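Local coordinates for Lin1840 protein (Listeria innocua serovar 6a, PDB 4ZOB) that probably hydrolyses terminal, non-reducing beta-D-glucosyl residues with release of beta-D-glucose, as a beta-glucosidase of glycosyl hydrolase family 3, at residues D144-R149 and A199-E204; G148-S153 and G507-V512; H192-G197 and N218-Y223; A651-P656 and Y688-E693. The protein carries 1 engineered substitution. One frame throughout, in Å; residues are numbered along the deposited sequence.

Interaction 1: D144-R149 and A199-E204; sequences DPRWGR and AEAGLE. With LGC (D-glucono-1,5-lactone), chain C.
Arg146 lays one face of its guanidinium over the Ala201-Gly202 peptide. The Ala201 carbonyl carbon sits 3.6 Å above that plane, over its centre. The flat group is held by Asp144. Arg146 NE bonds to Asp144 OD1 at 3.0 Å, and Arg146 NH2 bonds to Asp144 OD2 at 2.8 Å, a side-on salt bridge. Asp144 OD1 also takes the backbone N of Arg146, which makes an Asx turn. Arg146 NH1 reaches the second subunit, where it bonds to the carbonyls of Gly559 and Ile561. Water 1 donates to Asp144 OD2 and to Ala199 O, a second link across the contact.

Both segments lie in loops that follow strands of the parallel barrel sheet, 133-134 and 187-193, in the TIM-barrel-type N-terminal domain. Gly202 lies against Trp147, their CA atoms 4.3 Å apart.

The Trp147 ring meets Glu204 at its edge. Trp147 NE1 donates to Glu204 OE2 at 2.9 Å, with an N-H...O angle of 154°. The donor comes from above the carboxylate plane. A bend at chi2 (58°) in Glu204 carries the carboxylate to the indole. Glu204 OE1 touches Arg149 CG at 3.3 Å and receives a bond from water 2, which also accepts from Gly148 N. Arg149 pairs with Glu152 and points on to the gluconolactone. There Arg149 NH1 bonds to lactone O2, and Arg149 NH2 bonds to lactone O3 at 3.1 Å.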
# COMPACT_ATOMS: atom_id res chain seq x y z
N ASP A 144 0.55 -3.17 8.39
CA ASP A 144 0.09 -1.76 8.38
C ASP A 144 -0.58 -1.34 9.71
O ASP A 144 -1.74 -1.64 9.97
CB ASP A 144 -0.88 -1.56 7.22
CG ASP A 144 -1.19 -0.09 6.96
OD1 ASP A 144 -0.92 0.71 7.89
OD2 ASP A 144 -1.71 0.25 5.84
N PRO A 145 0.16 -0.62 10.55
CA PRO A 145 -0.33 -0.37 11.90
C PRO A 145 -1.42 0.70 12.04
O PRO A 145 -2.04 0.82 13.10
CB PRO A 145 0.94 -0.02 12.67
CG PRO A 145 1.92 0.40 11.68
CD PRO A 145 1.59 -0.31 10.40
N ARG A 146 -1.69 1.45 10.97
CA ARG A 146 -2.87 2.29 10.92
C ARG A 146 -4.13 1.50 11.19
O ARG A 146 -5.06 2.01 11.77
CB ARG A 146 -2.99 2.95 9.56
CG ARG A 146 -1.85 3.93 9.23
CD ARG A 146 -2.03 4.43 7.81
NE ARG A 146 -1.59 3.41 6.85
CZ ARG A 146 -1.26 3.66 5.58
NH1 ARG A 146 -1.38 4.88 5.08
NH2 ARG A 146 -0.80 2.67 4.81
N TRP A 147 -4.17 0.25 10.77
CA TRP A 147 -5.37 -0.55 10.92
C TRP A 147 -5.62 -0.88 12.40
O TRP A 147 -4.71 -1.36 13.12
CB TRP A 147 -5.21 -1.80 10.08
CG TRP A 147 -6.44 -2.62 9.85
CD1 TRP A 147 -7.68 -2.19 9.41
CD2 TRP A 147 -6.52 -4.02 9.98
NE1 TRP A 147 -8.52 -3.26 9.28
CE2 TRP A 147 -7.82 -4.40 9.62
CE3 TRP A 147 -5.62 -5.00 10.37
CZ2 TRP A 147 -8.24 -5.72 9.68
CZ3 TRP A 147 -6.04 -6.31 10.41
CH2 TRP A 147 -7.32 -6.66 10.07
N GLY A 148 -6.84 -0.63 12.88
CA GLY A 148 -7.10 -0.78 14.32
C GLY A 148 -6.96 -2.22 14.79
O GLY A 148 -6.62 -2.48 15.95
N ARG A 149 -7.17 -3.14 13.86
CA ARG A 149 -7.24 -4.56 14.17
C ARG A 149 -5.90 -5.29 14.23
O ARG A 149 -5.89 -6.52 14.38
CB ARG A 149 -8.14 -5.24 13.15
CG ARG A 149 -9.40 -4.42 12.87
CD ARG A 149 -10.53 -5.25 12.34
NE ARG A 149 -10.86 -6.33 13.27
CZ ARG A 149 -12.01 -7.02 13.31
NH1 ARG A 149 -12.99 -6.76 12.47
NH2 ARG A 149 -12.14 -8.02 14.20
N ALA A 199 -6.00 -4.42 4.30
CA ALA A 199 -6.83 -3.23 4.01
C ALA A 199 -6.01 -2.05 3.51
O ALA A 199 -4.99 -1.63 4.12
CB ALA A 199 -7.60 -2.77 5.21
N GLU A 200 -6.49 -1.49 2.42
CA GLU A 200 -5.78 -0.40 1.78
C GLU A 200 -5.78 0.80 2.71
O GLU A 200 -6.79 1.14 3.37
CB GLU A 200 -6.38 -0.04 0.42
CG GLU A 200 -5.33 0.52 -0.54
CD GLU A 200 -5.81 0.59 -1.97
OE1 GLU A 200 -6.60 1.52 -2.24
OE2 GLU A 200 -5.38 -0.26 -2.81
N ALA A 201 -4.61 1.43 2.78
CA ALA A 201 -4.38 2.63 3.60
C ALA A 201 -4.65 2.40 5.09
O ALA A 201 -4.92 3.34 5.81
CB ALA A 201 -5.20 3.82 3.07
N GLY A 202 -4.54 1.15 5.53
CA GLY A 202 -5.03 0.74 6.86
C GLY A 202 -6.44 1.22 7.21
O GLY A 202 -6.77 1.36 8.38
N LEU A 203 -7.26 1.45 6.19
CA LEU A 203 -8.63 1.99 6.37
C LEU A 203 -9.66 0.87 6.62
O LEU A 203 -9.78 -0.10 5.85
CB LEU A 203 -9.00 2.88 5.18
CG LEU A 203 -10.40 3.47 5.06
CD1 LEU A 203 -10.79 4.31 6.27
CD2 LEU A 203 -10.53 4.32 3.78
N GLU A 204 -10.43 0.97 7.68
CA GLU A 204 -11.28 -0.17 8.01
C GLU A 204 -12.18 -0.62 6.85
O GLU A 204 -12.85 0.20 6.14
CB GLU A 204 -12.12 0.06 9.26
CG GLU A 204 -12.70 -1.26 9.79
CD GLU A 204 -11.61 -2.27 10.10
OE1 GLU A 204 -10.98 -2.14 11.15
OE2 GLU A 204 -11.37 -3.21 9.31
C1 LGC C . -17.35 -8.32 13.69
C2 LGC C . -15.91 -8.73 13.61
O5 LGC C . -18.25 -9.00 14.61
O1 LGC C . -17.81 -7.40 13.01
O2 LGC C . -15.54 -8.65 12.25
C3 LGC C . -15.62 -10.17 14.00
O3 LGC C . -14.18 -10.36 14.15
C4 LGC C . -16.49 -10.53 15.23
O4 LGC C . -16.29 -11.88 15.64
C5 LGC C . -17.95 -10.36 14.87
C6 LGC C . -18.91 -10.81 16.00
O6 LGC C . -18.43 -10.41 17.27
O HOH W 1 -2.16 -1.12 3.76
O HOH W 2 -9.68 -0.14 12.09

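Interaction 2: G148-S153 and G507-V512; sequences GRVMES and GRPLEV. With LGC (D-glucono-1,5-lactone), chain C.
This is a small, buried packing contact between two domains. The 3-10 turn 148-152 belongs to the N-terminal barrel domain. Loop 507-512 belongs to the C-terminal domain, between strand 500-505 and helix 513-517.

Val150 carries most of the apolar touch. Its CG2 lies 3.6 Å from Arg508 CB and also meets Pro509 CD and the carbonyl oxygen of Gly507. CG1 lies beside the backbone N (chi1 -67°), which leaves CG2 between the backbone N and the carbonyl carbon, facing loop 507-512. Met151 adds its CB, 3.3 Å from Gly507 O, while its sulfur end turns away.

A bend at chi3 (59°) brings Arg508 NH2 to 3.6 Å from Gly148 CA. The guanidinium has many partners: Glu466 and the carbonyl of Trp470 at NH1, Pro145 O at NE, and the carbonyls of Arg146 and Gly475 at NH2. It therefore ties backbone of both domains together. Water 3 lies over one face of this group. It donates to Gly148 O at 2.8 Å and, more weakly, to Gly507 O.

Arg149 and Glu152 form a side-on salt bridge, with Arg149 NH2 2.6 Å from Glu152 OE1. It probably fixes the rotation of the guanidinium, one of several groups that bind the lactone. The arrangement is that of a family 3 glycosidase, where the C-terminal domain packs on the barrel loops beside the sugar site.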
# COMPACT_ATOMS: atom_id res chain seq x y z
N GLY A 148 -6.84 -0.63 12.88
CA GLY A 148 -7.10 -0.78 14.32
C GLY A 148 -6.96 -2.22 14.79
O GLY A 148 -6.62 -2.48 15.95
N ARG A 149 -7.17 -3.14 13.86
CA ARG A 149 -7.24 -4.56 14.17
C ARG A 149 -5.90 -5.29 14.23
O ARG A 149 -5.89 -6.52 14.38
CB ARG A 149 -8.14 -5.24 13.15
CG ARG A 149 -9.40 -4.42 12.87
CD ARG A 149 -10.53 -5.25 12.34
NE ARG A 149 -10.86 -6.33 13.27
CZ ARG A 149 -12.01 -7.02 13.31
NH1 ARG A 149 -12.99 -6.76 12.47
NH2 ARG A 149 -12.14 -8.02 14.20
N VAL A 150 -4.79 -4.56 14.11
CA VAL A 150 -3.47 -5.17 14.28
C VAL A 150 -3.34 -5.75 15.68
O VAL A 150 -2.61 -6.73 15.89
CB VAL A 150 -2.28 -4.23 13.95
CG1 VAL A 150 -2.26 -3.92 12.47
CG2 VAL A 150 -2.27 -2.93 14.74
N MET A 151 -4.13 -5.20 16.61
CA MET A 151 -4.24 -5.70 17.99
C MET A 151 -4.61 -7.17 18.10
O MET A 151 -4.15 -7.85 19.03
CB MET A 151 -5.16 -4.81 18.87
CG MET A 151 -6.64 -4.78 18.52
SD MET A 151 -7.80 -5.07 19.90
CE MET A 151 -7.22 -6.71 20.36
N GLU A 152 -5.39 -7.67 17.15
CA GLU A 152 -5.94 -9.03 17.19
C GLU A 152 -5.05 -10.06 16.52
O GLU A 152 -5.30 -11.25 16.70
CB GLU A 152 -7.31 -9.12 16.54
CG GLU A 152 -8.29 -8.06 16.96
CD GLU A 152 -9.45 -7.85 16.00
OE1 GLU A 152 -10.17 -8.84 15.62
OE2 GLU A 152 -9.67 -6.66 15.66
N SER A 153 -4.05 -9.60 15.76
CA SER A 153 -3.07 -10.45 15.04
C SER A 153 -1.82 -10.63 15.86
O SER A 153 -1.48 -9.78 16.68
CB SER A 153 -2.68 -9.79 13.73
OG SER A 153 -1.67 -10.48 12.98
N GLY A 507 -2.29 -0.61 21.46
CA GLY A 507 -2.83 -1.70 20.61
C GLY A 507 -2.23 -1.80 19.22
O GLY A 507 -2.63 -2.67 18.46
N ARG A 508 -1.26 -0.94 18.90
CA ARG A 508 -0.59 -0.90 17.57
C ARG A 508 0.80 -0.32 17.69
O ARG A 508 1.07 0.46 18.59
CB ARG A 508 -1.36 0.03 16.60
CG ARG A 508 -1.58 1.42 17.17
CD ARG A 508 -1.85 2.53 16.16
NE ARG A 508 -3.01 2.28 15.31
CZ ARG A 508 -4.28 2.47 15.67
NH1 ARG A 508 -4.60 2.87 16.89
NH2 ARG A 508 -5.24 2.23 14.80
N PRO A 509 1.71 -0.69 16.78
CA PRO A 509 2.94 0.06 16.64
C PRO A 509 2.67 1.56 16.47
O PRO A 509 1.72 1.96 15.78
CB PRO A 509 3.53 -0.51 15.35
CG PRO A 509 2.96 -1.89 15.22
CD PRO A 509 1.63 -1.86 15.89
N LEU A 510 3.49 2.38 17.11
CA LEU A 510 3.32 3.85 17.11
C LEU A 510 4.64 4.49 16.69
O LEU A 510 5.66 3.80 16.63
CB LEU A 510 2.91 4.34 18.50
CG LEU A 510 1.52 3.92 18.97
CD1 LEU A 510 1.35 4.33 20.42
CD2 LEU A 510 0.39 4.53 18.15
N GLU A 511 4.63 5.79 16.38
CA GLU A 511 5.89 6.51 16.17
C GLU A 511 6.47 6.80 17.55
O GLU A 511 5.90 7.63 18.29
CB GLU A 511 5.68 7.82 15.41
CG GLU A 511 5.18 7.68 13.98
CD GLU A 511 4.98 9.03 13.26
OE1 GLU A 511 5.40 10.06 13.80
OE2 GLU A 511 4.41 9.08 12.16
N VAL A 512 7.59 6.15 17.90
CA VAL A 512 8.15 6.25 19.26
C VAL A 512 9.57 6.81 19.36
O VAL A 512 10.14 6.81 20.44
CB VAL A 512 8.19 4.89 20.02
CG1 VAL A 512 6.78 4.34 20.22
CG2 VAL A 512 9.14 3.90 19.33
C1 LGC C . -17.35 -8.32 13.69
C2 LGC C . -15.91 -8.73 13.61
O5 LGC C . -18.25 -9.00 14.61
O1 LGC C . -17.81 -7.40 13.01
O2 LGC C . -15.54 -8.65 12.25
C3 LGC C . -15.62 -10.17 14.00
O3 LGC C . -14.18 -10.36 14.15
C4 LGC C . -16.49 -10.53 15.23
O4 LGC C . -16.29 -11.88 15.64
C5 LGC C . -17.95 -10.36 14.87
C6 LGC C . -18.91 -10.81 16.00
O6 LGC C . -18.43 -10.41 17.27
O HOH W 3 -4.67 -1.12 17.38

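Interaction 3: H192-G197 and N218-Y223; sequences HFAAYG and NYLPAY. With LGC (D-glucono-1,5-lactone), chain C.
Phe193 and Tyr223 form the apolar centre. The edge of the Phe193 ring points toward the face of the Tyr223 ring in an offset edge-to-face pair. The ring centroids are 5.3 Å apart and the planes make an angle of 67°. Phe193 CD1 comes to 3.7 Å from Tyr223 CG. CG of Phe193 stands opposite the backbone N (chi1 -153°), which sends the ring toward the helix. Leu220 crosses Phe193 at about a right angle, and its CD2 fills the angle between Phe193 CZ and Ala194 CB. Ala194 CB also presses on Tyr223 CE2 at 3.6 Å. Further along, Ala195 CB packs on Tyr219 CD2 at 4.0 Å. Helix 250-260 covers Phe193 through Leu252 and Leu257.

The polar edge begins at the Tyr223 hydroxyl. Ala195 N donates to Tyr223 OH at 3.0 Å, with an N-H...O angle of 146°. The same hydroxyl is hydrogen-bonded to Asp140 OD1, which also takes the backbone N of His192. Two cis peptide bonds, before His192 and before Ala194, shape this short run of backbone.

The CB bond of His192 points away from segment 218-223, and the ring edge meets the lactone. His192 NE2 and lactone O3 form an almost straight hydrogen bond of 2.9 Å. Tyr196 CE2 lies 3.9 Å above the His192 ring plane, over its centre. Strand 187-193 and the helices after it make a beta-alpha unit of the TIM-type barrel. The strand's C-terminal end carries His192, which binds the lactone, consistent with the sugar site that such barrels have at this end.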
# COMPACT_ATOMS: atom_id res chain seq x y z
N HIS A 192 -9.70 -13.84 9.70
CA HIS A 192 -10.86 -13.67 8.82
C HIS A 192 -10.43 -14.13 7.42
O HIS A 192 -9.47 -13.56 6.85
CB HIS A 192 -11.29 -12.20 8.76
CG HIS A 192 -11.52 -11.59 10.09
ND1 HIS A 192 -10.50 -11.13 10.89
CD2 HIS A 192 -12.66 -11.41 10.80
CE1 HIS A 192 -11.00 -10.68 12.03
NE2 HIS A 192 -12.31 -10.85 12.00
N PHE A 193 -11.12 -15.12 6.87
CA PHE A 193 -10.73 -15.75 5.60
C PHE A 193 -11.25 -14.90 4.44
O PHE A 193 -12.46 -14.85 4.26
CB PHE A 193 -11.30 -17.18 5.51
CG PHE A 193 -10.50 -18.10 4.65
CD1 PHE A 193 -9.30 -18.59 5.10
CD2 PHE A 193 -10.93 -18.46 3.39
CE1 PHE A 193 -8.54 -19.44 4.31
CE2 PHE A 193 -10.18 -19.28 2.59
CZ PHE A 193 -8.98 -19.78 3.04
N ALA A 194 -10.38 -14.19 3.68
CA ALA A 194 -8.92 -14.13 3.88
C ALA A 194 -8.31 -12.76 3.58
O ALA A 194 -8.90 -11.93 2.89
CB ALA A 194 -8.23 -15.19 3.05
N ALA A 195 -7.12 -12.55 4.12
CA ALA A 195 -6.23 -11.40 3.73
C ALA A 195 -6.76 -10.02 4.18
O ALA A 195 -6.38 -8.97 3.62
CB ALA A 195 -5.97 -11.41 2.23
N TYR A 196 -7.64 -10.06 5.19
CA TYR A 196 -8.40 -8.88 5.65
C TYR A 196 -7.49 -7.76 6.16
O TYR A 196 -7.87 -6.57 6.08
CB TYR A 196 -9.36 -9.33 6.79
CG TYR A 196 -10.17 -8.27 7.53
CD1 TYR A 196 -10.72 -7.18 6.88
CD2 TYR A 196 -10.43 -8.43 8.87
CE1 TYR A 196 -11.49 -6.27 7.57
CE2 TYR A 196 -11.20 -7.53 9.56
CZ TYR A 196 -11.73 -6.46 8.90
OH TYR A 196 -12.47 -5.58 9.63
N GLY A 197 -6.32 -8.16 6.66
CA GLY A 197 -5.35 -7.25 7.26
C GLY A 197 -4.53 -6.40 6.31
O GLY A 197 -3.71 -5.53 6.74
N ASN A 218 2.06 -15.61 1.55
CA ASN A 218 2.11 -14.92 2.88
C ASN A 218 0.80 -14.82 3.65
O ASN A 218 0.76 -14.95 4.87
CB ASN A 218 2.75 -13.58 2.71
CG ASN A 218 4.19 -13.71 2.28
OD1 ASN A 218 4.96 -14.39 2.96
ND2 ASN A 218 4.56 -13.10 1.16
N TYR A 219 -0.29 -14.68 2.93
CA TYR A 219 -1.56 -14.40 3.59
C TYR A 219 -2.33 -15.66 4.02
O TYR A 219 -2.99 -15.65 5.05
CB TYR A 219 -2.36 -13.43 2.71
CG TYR A 219 -1.72 -12.06 2.77
CD1 TYR A 219 -0.53 -11.77 2.05
CD2 TYR A 219 -2.22 -11.08 3.59
CE1 TYR A 219 0.08 -10.53 2.14
CE2 TYR A 219 -1.62 -9.86 3.69
CZ TYR A 219 -0.49 -9.59 2.95
OH TYR A 219 0.07 -8.35 3.09
N LEU A 220 -2.15 -16.76 3.27
CA LEU A 220 -2.77 -18.03 3.62
C LEU A 220 -2.14 -18.94 4.70
O LEU A 220 -2.85 -19.65 5.36
CB LEU A 220 -3.06 -18.84 2.34
CG LEU A 220 -4.06 -18.16 1.40
CD1 LEU A 220 -4.20 -19.05 0.18
CD2 LEU A 220 -5.46 -17.88 2.00
N PRO A 221 -0.82 -18.99 4.84
CA PRO A 221 -0.30 -20.01 5.75
C PRO A 221 -0.96 -20.18 7.12
O PRO A 221 -1.33 -21.31 7.49
CB PRO A 221 1.16 -19.61 5.90
CG PRO A 221 1.51 -19.14 4.54
CD PRO A 221 0.27 -18.47 3.99
N ALA A 222 -1.12 -19.08 7.87
CA ALA A 222 -1.71 -19.18 9.21
C ALA A 222 -3.16 -19.71 9.24
O ALA A 222 -3.45 -20.56 10.03
CB ALA A 222 -1.57 -17.85 9.96
N TYR A 223 -4.07 -19.24 8.39
CA TYR A 223 -5.42 -19.83 8.35
C TYR A 223 -5.26 -21.34 8.17
O TYR A 223 -5.85 -22.14 8.90
CB TYR A 223 -6.29 -19.26 7.21
CG TYR A 223 -6.40 -17.75 7.16
CD1 TYR A 223 -6.82 -17.01 8.25
CD2 TYR A 223 -6.09 -17.05 6.00
CE1 TYR A 223 -6.91 -15.61 8.19
CE2 TYR A 223 -6.17 -15.67 5.93
CZ TYR A 223 -6.57 -14.94 7.02
OH TYR A 223 -6.60 -13.56 6.92
C1 LGC C . -17.35 -8.32 13.69
C2 LGC C . -15.91 -8.73 13.61
O5 LGC C . -18.25 -9.00 14.61
O1 LGC C . -17.81 -7.40 13.01
O2 LGC C . -15.54 -8.65 12.25
C3 LGC C . -15.62 -10.17 14.00
O3 LGC C . -14.18 -10.36 14.15
C4 LGC C . -16.49 -10.53 15.23
O4 LGC C . -16.29 -11.88 15.64
C5 LGC C . -17.95 -10.36 14.87
C6 LGC C . -18.91 -10.81 16.00
O6 LGC C . -18.43 -10.41 17.27

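Interaction 4: A651-P656 and Y688-E693; sequences ASISRP and YNHQLE. With LGC (D-glucono-1,5-lactone), chain K.
Ile653 reaches from its CB across to segment 688-693, within the fibronectin type III-like domain. Its own loop, 651-656, joins strands 638-648 and 659-668 of this beta domain. Segment 688-693 starts at the end of strand 687-688 and turns back to strand 694-695. The CB bond points toward that segment. Next, Ile653 CG1 lies 4.1 Å from both Tyr688 O and Asn689 CA. CG1 stands opposite the carbonyl carbon (chi1 -73°), and a bend at chi2 (-52°) swings CD1 round to His690. At the tip, Ile653 CD1 meets His690 CD2 at 3.8 Å, in the plane of the imidazole and at its edge. Ile244 of the second subunit packs on both Ile653 and His690.

Ser652 sits beside the same ring edge, and its CB is also in the ring plane. Ser652 OG is bonded to Glu697. The magnesium ion bound by Asp648 and Thr650 is about 8 Å from the Ser652 side chain. His690 is poorly ordered, so its contacts are loosely fixed, including His690 CB to lactone C6 at 3.3 Å.

Asn689 shapes the type I turn from Asn689 to Leu692. Glu693 N donates to Asn689 OD1, and Asn689 ND2 donates to Glu693 OE1 at 2.8 Å.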
# COMPACT_ATOMS: atom_id res chain seq x y z
N ALA A 651 16.33 -17.38 -7.17
CA ALA A 651 15.16 -18.20 -7.37
C ALA A 651 14.34 -17.70 -8.55
O ALA A 651 14.60 -16.59 -9.09
CB ALA A 651 14.34 -18.23 -6.10
N SER A 652 13.37 -18.50 -8.98
CA SER A 652 12.53 -18.11 -10.15
C SER A 652 11.52 -16.96 -9.84
O SER A 652 10.77 -16.49 -10.69
CB SER A 652 11.81 -19.36 -10.68
OG SER A 652 10.84 -19.84 -9.74
N ILE A 653 11.49 -16.57 -8.58
CA ILE A 653 10.66 -15.49 -8.05
C ILE A 653 11.61 -14.71 -7.12
O ILE A 653 12.42 -15.35 -6.46
CB ILE A 653 9.51 -16.08 -7.20
CG1 ILE A 653 8.45 -16.73 -8.08
CG2 ILE A 653 8.91 -15.05 -6.28
CD1 ILE A 653 7.90 -15.87 -9.19
N SER A 654 11.55 -13.37 -7.09
CA SER A 654 12.39 -12.63 -6.19
C SER A 654 11.94 -12.91 -4.76
O SER A 654 10.79 -12.65 -4.39
CB SER A 654 12.38 -11.14 -6.48
OG SER A 654 13.07 -10.45 -5.46
N ARG A 655 12.86 -13.47 -3.97
CA ARG A 655 12.56 -14.00 -2.62
C ARG A 655 12.89 -13.05 -1.45
O ARG A 655 13.76 -12.18 -1.55
CB ARG A 655 13.27 -15.33 -2.42
CG ARG A 655 12.90 -16.42 -3.42
CD ARG A 655 11.53 -17.07 -3.19
NE ARG A 655 11.52 -17.82 -1.95
CZ ARG A 655 10.63 -17.67 -0.97
NH1 ARG A 655 9.64 -16.80 -1.08
NH2 ARG A 655 10.72 -18.41 0.13
N PRO A 656 12.19 -13.21 -0.34
CA PRO A 656 12.43 -12.29 0.76
C PRO A 656 13.85 -12.40 1.27
O PRO A 656 14.40 -13.49 1.23
CB PRO A 656 11.43 -12.75 1.81
CG PRO A 656 10.34 -13.43 1.04
CD PRO A 656 10.96 -14.00 -0.17
N TYR A 688 6.11 -20.71 -3.27
CA TYR A 688 5.20 -20.84 -4.41
C TYR A 688 5.77 -20.14 -5.63
O TYR A 688 6.16 -18.99 -5.57
CB TYR A 688 3.84 -20.27 -4.10
CG TYR A 688 3.05 -21.04 -3.09
CD1 TYR A 688 3.22 -20.79 -1.72
CD2 TYR A 688 2.17 -22.00 -3.48
CE1 TYR A 688 2.52 -21.51 -0.77
CE2 TYR A 688 1.45 -22.72 -2.54
CZ TYR A 688 1.64 -22.47 -1.19
OH TYR A 688 0.90 -23.18 -0.29
N ASN A 689 5.76 -20.83 -6.76
CA ASN A 689 6.25 -20.24 -7.99
C ASN A 689 5.14 -19.55 -8.82
O ASN A 689 3.97 -19.47 -8.41
CB ASN A 689 7.07 -21.26 -8.77
CG ASN A 689 6.23 -22.31 -9.50
OD1 ASN A 689 4.97 -22.33 -9.46
ND2 ASN A 689 6.94 -23.20 -10.20
N HIS A 690 5.52 -19.04 -9.98
CA HIS A 690 4.60 -18.27 -10.83
C HIS A 690 3.41 -19.10 -11.22
O HIS A 690 2.30 -18.59 -11.24
CB HIS A 690 5.28 -17.69 -12.07
CG HIS A 690 6.53 -18.41 -12.49
ND1 HIS A 690 6.59 -19.20 -13.62
CD2 HIS A 690 7.77 -18.43 -11.94
CE1 HIS A 690 7.81 -19.69 -13.74
NE2 HIS A 690 8.54 -19.24 -12.73
N GLN A 691 3.62 -20.38 -11.48
CA GLN A 691 2.51 -21.24 -11.85
C GLN A 691 1.61 -21.65 -10.66
O GLN A 691 0.57 -22.24 -10.86
CB GLN A 691 3.06 -22.47 -12.52
CG GLN A 691 2.06 -23.25 -13.32
CD GLN A 691 2.76 -24.11 -14.36
OE1 GLN A 691 3.88 -23.79 -14.78
NE2 GLN A 691 2.12 -25.20 -14.77
N LEU A 692 2.05 -21.32 -9.44
CA LEU A 692 1.33 -21.60 -8.18
C LEU A 692 1.58 -23.02 -7.64
O LEU A 692 0.84 -23.53 -6.80
CB LEU A 692 -0.16 -21.23 -8.28
CG LEU A 692 -0.26 -19.70 -8.51
CD1 LEU A 692 -1.41 -19.26 -9.40
CD2 LEU A 692 -0.30 -18.97 -7.18
N GLU A 693 2.68 -23.61 -8.06
CA GLU A 693 3.15 -24.85 -7.46
C GLU A 693 4.01 -24.53 -6.21
O GLU A 693 4.83 -23.61 -6.22
CB GLU A 693 4.02 -25.63 -8.45
CG GLU A 693 3.45 -25.84 -9.86
CD GLU A 693 4.54 -26.04 -10.94
OE1 GLU A 693 5.73 -25.67 -10.73
OE2 GLU A 693 4.23 -26.56 -12.03
C1 LGC K . 1.37 -13.61 -13.56
C2 LGC K . 0.38 -14.35 -14.44
O5 LGC K . 2.79 -13.97 -13.49
O1 LGC K . 1.00 -12.63 -12.91
O2 LGC K . -0.72 -14.89 -13.68
C3 LGC K . 0.97 -15.50 -15.27
O3 LGC K . 0.33 -15.40 -16.56
C4 LGC K . 2.50 -15.45 -15.43
O4 LGC K . 3.02 -16.68 -15.99
C5 LGC K . 3.21 -15.22 -14.10
C6 LGC K . 4.75 -15.30 -14.25
O6 LGC K . 5.33 -14.36 -15.18

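In the fold
Interactions 1, 2 and 3 cluster round one gluconolactone. The centres of 1 and 2 are 9 Å apart, those of 1 and 3 about 15 Å. Interactions 1 and 2 share Gly148 and Arg149. Interaction 3 is nested in the long chain loop that interaction 2 closes, and its segments alternate with those of interaction 1. Tyr196 of interaction 3 joins the group through Arg149 and, by a weak bond, Glu204. Interactions 1 and 3 lie wholly in the barrel domain, whereas interaction 2 brings in the C-terminal domain. Interaction 4 comes last, in the fibronectin-like domain, 19 Å from interaction 3 between centres. Interactions 1 and 4 both touch the second subunit, so the subunit interface draws on more than one domain.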